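Local coordinates for high-affinity zinc uptake system protein znuA (Streptococcus suis, PDB 3MFQ), which probably serves as the substrate-binding component of a metal uptake system, capturing zinc or related metal ions for import, at residues A[159-172]-A[180-192]. Residues are numbered along the deposited sequence; the frame is centred on the assembly and turned at random.
Sequences IPKESRYLVTPHDA and YDFTLYAPQGVST. With ZN (zinc ion), chain D.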
loop_
_atom_site.group_PDB
_atom_site.type_symbol
_atom_site.label_atom_id
_atom_site.label_comp_id
_atom_site.label_asym_id
_atom_site.label_seq_id
_atom_site.Cartn_x
_atom_site.Cartn_y
_atom_site.Cartn_z
ATOM N N ILE A 159 6.824 -1.758 21.014
ATOM C CA ILE A 159 6.486 -0.337 21.054
ATOM C C ILE A 159 5.408 -0.040 22.095
ATOM O O ILE A 159 4.318 -0.611 22.047
ATOM C CB ILE A 159 6.029 0.178 19.675
ATOM C CG1 ILE A 159 7.140 -0.017 18.642
ATOM C CG2 ILE A 159 5.634 1.642 19.757
ATOM C CD1 ILE A 159 6.771 0.451 17.257
ATOM N N PRO A 160 5.717 0.863 23.038
ATOM C CA PRO A 160 4.844 1.255 24.151
ATOM C C PRO A 160 3.464 1.714 23.696
ATOM O O PRO A 160 3.325 2.311 22.632
ATOM C CB PRO A 160 5.594 2.430 24.783
ATOM C CG PRO A 160 7.015 2.190 24.444
ATOM C CD PRO A 160 7.008 1.571 23.081
ATOM N N LYS A 161 2.454 1.437 24.513
ATOM C CA LYS A 161 1.086 1.824 24.206
ATOM C C LYS A 161 1.002 3.311 23.885
ATOM O O LYS A 161 0.289 3.719 22.971
ATOM C CB LYS A 161 0.175 1.502 25.390
ATOM C CG LYS A 161 -1.232 1.091 25.004
ATOM C CD LYS A 161 -1.908 2.126 24.128
ATOM C CE LYS A 161 -3.340 1.724 23.845
ATOM N NZ LYS A 161 -3.411 0.314 23.384
ATOM N N GLU A 162 1.733 4.119 24.644
ATOM C CA GLU A 162 1.699 5.564 24.462
ATOM C C GLU A 162 2.439 5.980 23.198
ATOM O O GLU A 162 2.254 7.087 22.700
ATOM C CB GLU A 162 2.307 6.270 25.673
ATOM C CG GLU A 162 2.282 5.440 26.940
ATOM C CD GLU A 162 3.451 4.485 27.032
ATOM O OE1 GLU A 162 4.605 4.945 26.915
ATOM O OE2 GLU A 162 3.218 3.274 27.226
ATOM N N SER A 163 3.279 5.090 22.685
ATOM C CA SER A 163 4.071 5.390 21.498
ATOM C C SER A 163 3.477 4.758 20.241
ATOM O O SER A 163 4.095 4.775 19.177
ATOM C CB SER A 163 5.517 4.929 21.691
ATOM O OG SER A 163 6.109 5.568 22.808
ATOM N N ARG A 164 2.276 4.203 20.366
ATOM C CA ARG A 164 1.605 3.578 19.231
ATOM C C ARG A 164 0.869 4.608 18.388
ATOM O O ARG A 164 -0.333 4.495 18.156
ATOM C CB ARG A 164 0.638 2.493 19.704
ATOM C CG ARG A 164 1.326 1.315 20.361
ATOM C CD ARG A 164 0.775 0.000 19.847
ATOM N NE ARG A 164 1.735 -1.081 20.028
ATOM C CZ ARG A 164 1.658 -2.259 19.421
ATOM N NH1 ARG A 164 0.661 -2.514 18.587
ATOM N NH2 ARG A 164 2.581 -3.182 19.646
ATOM N N TYR A 165 1.605 5.614 17.930
ATOM C CA TYR A 165 1.040 6.667 17.100
ATOM C C TYR A 165 1.901 6.907 15.869
ATOM O O TYR A 165 3.048 7.338 15.973
ATOM C CB TYR A 165 0.895 7.956 17.902
ATOM C CG TYR A 165 -0.148 7.877 18.988
ATOM C CD1 TYR A 165 0.172 7.403 20.252
ATOM C CD2 TYR A 165 -1.455 8.274 18.748
ATOM C CE1 TYR A 165 -0.780 7.330 21.249
ATOM C CE2 TYR A 165 -2.415 8.204 19.737
ATOM C CZ TYR A 165 -2.072 7.732 20.985
ATOM O OH TYR A 165 -3.027 7.662 21.972
ATOM N N LEU A 166 1.333 6.627 14.703
ATOM C CA LEU A 166 2.056 6.742 13.446
ATOM C C LEU A 166 1.653 8.010 12.709
ATOM O O LEU A 166 0.469 8.318 12.591
ATOM C CB LEU A 166 1.777 5.518 12.574
ATOM C CG LEU A 166 2.503 5.416 11.235
ATOM C CD1 LEU A 166 4.004 5.414 11.437
ATOM C CD2 LEU A 166 2.063 4.163 10.504
ATOM N N VAL A 167 2.643 8.747 12.217
ATOM C CA VAL A 167 2.378 9.959 11.452
ATOM C C VAL A 167 2.956 9.843 10.050
ATOM O O VAL A 167 4.161 9.673 9.875
ATOM C CB VAL A 167 2.959 11.205 12.136
ATOM C CG1 VAL A 167 2.643 12.446 11.318
ATOM C CG2 VAL A 167 2.407 11.337 13.544
ATOM N N THR A 168 2.084 9.937 9.053
ATOM C CA THR A 168 2.484 9.759 7.668
ATOM C C THR A 168 1.915 10.884 6.811
ATOM O O THR A 168 0.976 11.560 7.226
ATOM C CB THR A 168 2.001 8.403 7.131
ATOM O OG1 THR A 168 0.570 8.365 7.148
ATOM C CG2 THR A 168 2.539 7.273 7.993
ATOM N N PRO A 169 2.490 11.091 5.617
ATOM C CA PRO A 169 2.071 12.141 4.680
ATOM C C PRO A 169 0.592 12.073 4.302
ATOM O O PRO A 169 -0.029 13.118 4.111
ATOM C CB PRO A 169 2.942 11.875 3.454
ATOM C CG PRO A 169 4.160 11.236 4.003
ATOM C CD PRO A 169 3.689 10.380 5.138
ATOM N N HIS A 170 0.037 10.871 4.185
ATOM C CA HIS A 170 -1.394 10.738 3.927
ATOM C C HIS A 170 -1.982 9.461 4.519
ATOM O O HIS A 170 -1.256 8.543 4.894
ATOM C CB HIS A 170 -1.706 10.855 2.431
ATOM C CG HIS A 170 -1.410 9.617 1.645
ATOM N ND1 HIS A 170 -0.127 9.214 1.342
ATOM C CD2 HIS A 170 -2.234 8.704 1.078
ATOM C CE1 HIS A 170 -0.173 8.101 0.632
ATOM N NE2 HIS A 170 -1.439 7.771 0.459
ATOM N N ASP A 171 -3.307 9.419 4.602
ATOM C CA ASP A 171 -4.010 8.322 5.254
ATOM C C ASP A 171 -3.911 7.034 4.446
ATOM O O ASP A 171 -4.754 6.762 3.593
ATOM C CB ASP A 171 -5.476 8.699 5.455
ATOM C CG ASP A 171 -6.053 8.124 6.728
ATOM O OD1 ASP A 171 -5.437 7.194 7.292
ATOM O OD2 ASP A 171 -7.119 8.606 7.165
ATOM N N ALA A 172 -2.886 6.236 4.723
ATOM C CA ALA A 172 -2.642 5.029 3.943
ATOM C C ALA A 172 -2.378 3.811 4.820
ATOM O O ALA A 172 -2.085 2.730 4.312
ATOM C CB ALA A 172 -1.487 5.248 2.980
ATOM N N TYR A 180 -3.043 -3.742 14.270
ATOM C CA TYR A 180 -2.087 -3.840 15.369
ATOM C C TYR A 180 -2.246 -2.742 16.400
ATOM O O TYR A 180 -1.267 -2.146 16.835
ATOM C CB TYR A 180 -0.664 -3.830 14.822
ATOM C CG TYR A 180 -0.522 -4.731 13.629
ATOM C CD1 TYR A 180 -0.172 -6.063 13.779
ATOM C CD2 TYR A 180 -0.773 -4.257 12.355
ATOM C CE1 TYR A 180 -0.057 -6.893 12.686
ATOM C CE2 TYR A 180 -0.665 -5.070 11.261
ATOM C CZ TYR A 180 -0.306 -6.391 11.427
ATOM O OH TYR A 180 -0.192 -7.214 10.335
ATOM N N ASP A 181 -3.485 -2.480 16.789
ATOM C CA ASP A 181 -3.758 -1.518 17.845
ATOM C C ASP A 181 -2.897 -0.269 17.696
ATOM O O ASP A 181 -2.100 0.060 18.579
ATOM C CB ASP A 181 -3.510 -2.157 19.209
ATOM C CG ASP A 181 -3.998 -1.296 20.350
ATOM O OD1 ASP A 181 -5.105 -0.727 20.237
ATOM O OD2 ASP A 181 -3.274 -1.193 21.360
ATOM N N PHE A 182 -3.059 0.423 16.572
ATOM C CA PHE A 182 -2.297 1.634 16.302
ATOM C C PHE A 182 -3.198 2.813 15.963
ATOM O O PHE A 182 -4.346 2.635 15.562
ATOM C CB PHE A 182 -1.320 1.400 15.157
ATOM C CG PHE A 182 0.109 1.323 15.591
ATOM C CD1 PHE A 182 0.664 0.116 15.976
ATOM C CD2 PHE A 182 0.898 2.458 15.614
ATOM C CE1 PHE A 182 1.980 0.042 16.376
ATOM C CE2 PHE A 182 2.215 2.393 16.012
ATOM C CZ PHE A 182 2.756 1.183 16.394
ATOM N N THR A 183 -2.659 4.017 16.123
ATOM C CA THR A 183 -3.371 5.241 15.775
ATOM C C THR A 183 -2.601 6.006 14.706
ATOM O O THR A 183 -1.416 6.294 14.876
ATOM C CB THR A 183 -3.558 6.152 17.002
ATOM O OG1 THR A 183 -4.403 5.501 17.959
ATOM C CG2 THR A 183 -4.187 7.471 16.594
ATOM N N LEU A 184 -3.275 6.333 13.609
ATOM C CA LEU A 184 -2.632 7.016 12.489
ATOM C C LEU A 184 -3.169 8.423 12.259
ATOM O O LEU A 184 -4.381 8.639 12.201
ATOM C CB LEU A 184 -2.784 6.201 11.201
ATOM C CG LEU A 184 -2.419 6.930 9.904
ATOM C CD1 LEU A 184 -0.919 7.165 9.819
ATOM C CD2 LEU A 184 -2.909 6.158 8.688
ATOM N N TYR A 185 -2.254 9.377 12.123
ATOM C CA TYR A 185 -2.611 10.730 11.720
ATOM C C TYR A 185 -1.920 11.067 10.405
ATOM O O TYR A 185 -0.809 10.606 10.144
ATOM C CB TYR A 185 -2.212 11.746 12.791
ATOM C CG TYR A 185 -2.869 11.525 14.132
ATOM C CD1 TYR A 185 -2.111 11.396 15.285
ATOM C CD2 TYR A 185 -4.248 11.440 14.243
ATOM C CE1 TYR A 185 -2.706 11.195 16.512
ATOM C CE2 TYR A 185 -4.852 11.238 15.466
ATOM C CZ TYR A 185 -4.077 11.116 16.595
ATOM O OH TYR A 185 -4.676 10.913 17.815
ATOM N N ALA A 186 -2.585 11.869 9.580
ATOM C CA ALA A 186 -2.028 12.274 8.294
ATOM C C ALA A 186 -2.581 13.626 7.863
ATOM O O ALA A 186 -3.789 13.857 7.925
ATOM C CB ALA A 186 -2.319 11.223 7.239
ATOM N N PRO A 187 -1.692 14.527 7.423
ATOM C CA PRO A 187 -2.102 15.860 6.972
ATOM C C PRO A 187 -2.911 15.784 5.683
ATOM O O PRO A 187 -3.342 16.815 5.168
ATOM C CB PRO A 187 -0.768 16.567 6.717
ATOM C CG PRO A 187 0.193 15.463 6.438
ATOM C CD PRO A 187 -0.235 14.337 7.327
ATOM N N GLN A 188 -3.108 14.575 5.170
ATOM C CA GLN A 188 -3.878 14.388 3.946
ATOM C C GLN A 188 -4.864 13.233 4.066
ATOM O O GLN A 188 -4.705 12.352 4.910
ATOM C CB GLN A 188 -2.950 14.163 2.754
ATOM C CG GLN A 188 -3.680 14.009 1.433
ATOM C CD GLN A 188 -2.760 14.139 0.243
ATOM O OE1 GLN A 188 -3.061 14.855 -0.710
ATOM N NE2 GLN A 188 -1.624 13.456 0.295
ATOM N N GLY A 189 -5.882 13.245 3.214
ATOM C CA GLY A 189 -6.917 12.230 3.248
ATOM C C GLY A 189 -6.450 10.871 2.766
ATOM O O GLY A 189 -5.264 10.543 2.832
ATOM N N VAL A 190 -7.396 10.079 2.275
ATOM C CA VAL A 190 -7.113 8.729 1.809
ATOM C C VAL A 190 -6.424 8.737 0.446
ATOM O O VAL A 190 -5.511 7.951 0.195
ATOM C CB VAL A 190 -8.399 7.890 1.749
ATOM C CG1 VAL A 190 -8.573 7.268 0.375
ATOM C CG2 VAL A 190 -8.383 6.827 2.829
ATOM N N SER A 191 -6.866 9.632 -0.431
ATOM C CA SER A 191 -6.230 9.796 -1.731
ATOM C C SER A 191 -5.158 10.866 -1.642
ATOM O O SER A 191 -5.179 11.699 -0.739
ATOM C CB SER A 191 -7.261 10.179 -2.792
ATOM O OG SER A 191 -6.641 10.412 -4.044
ATOM N N THR A 192 -4.216 10.840 -2.576
ATOM C CA THR A 192 -3.166 11.843 -2.609
ATOM C C THR A 192 -3.512 12.908 -3.636
ATOM O O THR A 192 -2.728 13.822 -3.885
ATOM C CB THR A 192 -1.807 11.230 -2.980
ATOM O OG1 THR A 192 -1.804 10.889 -4.371
ATOM C CG2 THR A 192 -1.536 9.986 -2.149
HETATM ZN ZN ZN D . -2.182 6.232 -0.880
HETATM O O HOH W 1 -3.005 3.304 19.793
#
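Leu166 CG packs against Leu184 CD1 (4.1 Å) across a parallel strand pair, 165-167 with 183-185, the two strands of a beta-alpha-beta unit connected through helix 174-179. Backbone bonds alternate along the pair, among them Leu166 N to Thr183 O (2.8 Å) and Tyr185 N to Leu166 O, and the short strand axes are inclined by 24°. On one face the Tyr165 ring runs alongside Thr183 and its CD2 touches CE1 of the Tyr185 ring; on the other lie the leucines. Where the strands begin, Arg164 lies across the Phe182 ring. Its CB makes a CH-pi contact over the ring centre, 4.0 Å from the centroid; CG and then CD pass Asp181 O, CD also meeting Phe182 CE1, NE makes a weak bond to Ile159 O, and the guanidinium, CZ near Phe182 CE1, is turned 36° from the ring plane, with NH1 2.6 Å from Tyr180 O in a bent, weak bond. Nearby, Lys161 NZ forms a salt bridge with Asp181, approaching OD2 on its syn side. Beyond the strands, His170, its ND1 bonded to Glu219, binds zinc together with His41, His104 and Asp254. Thr192 CG2 makes a CH-pi contact over one imidazole face, 3.5 Å from its centroid, while His170 NE2 lies 2.2 Å from the zinc ion.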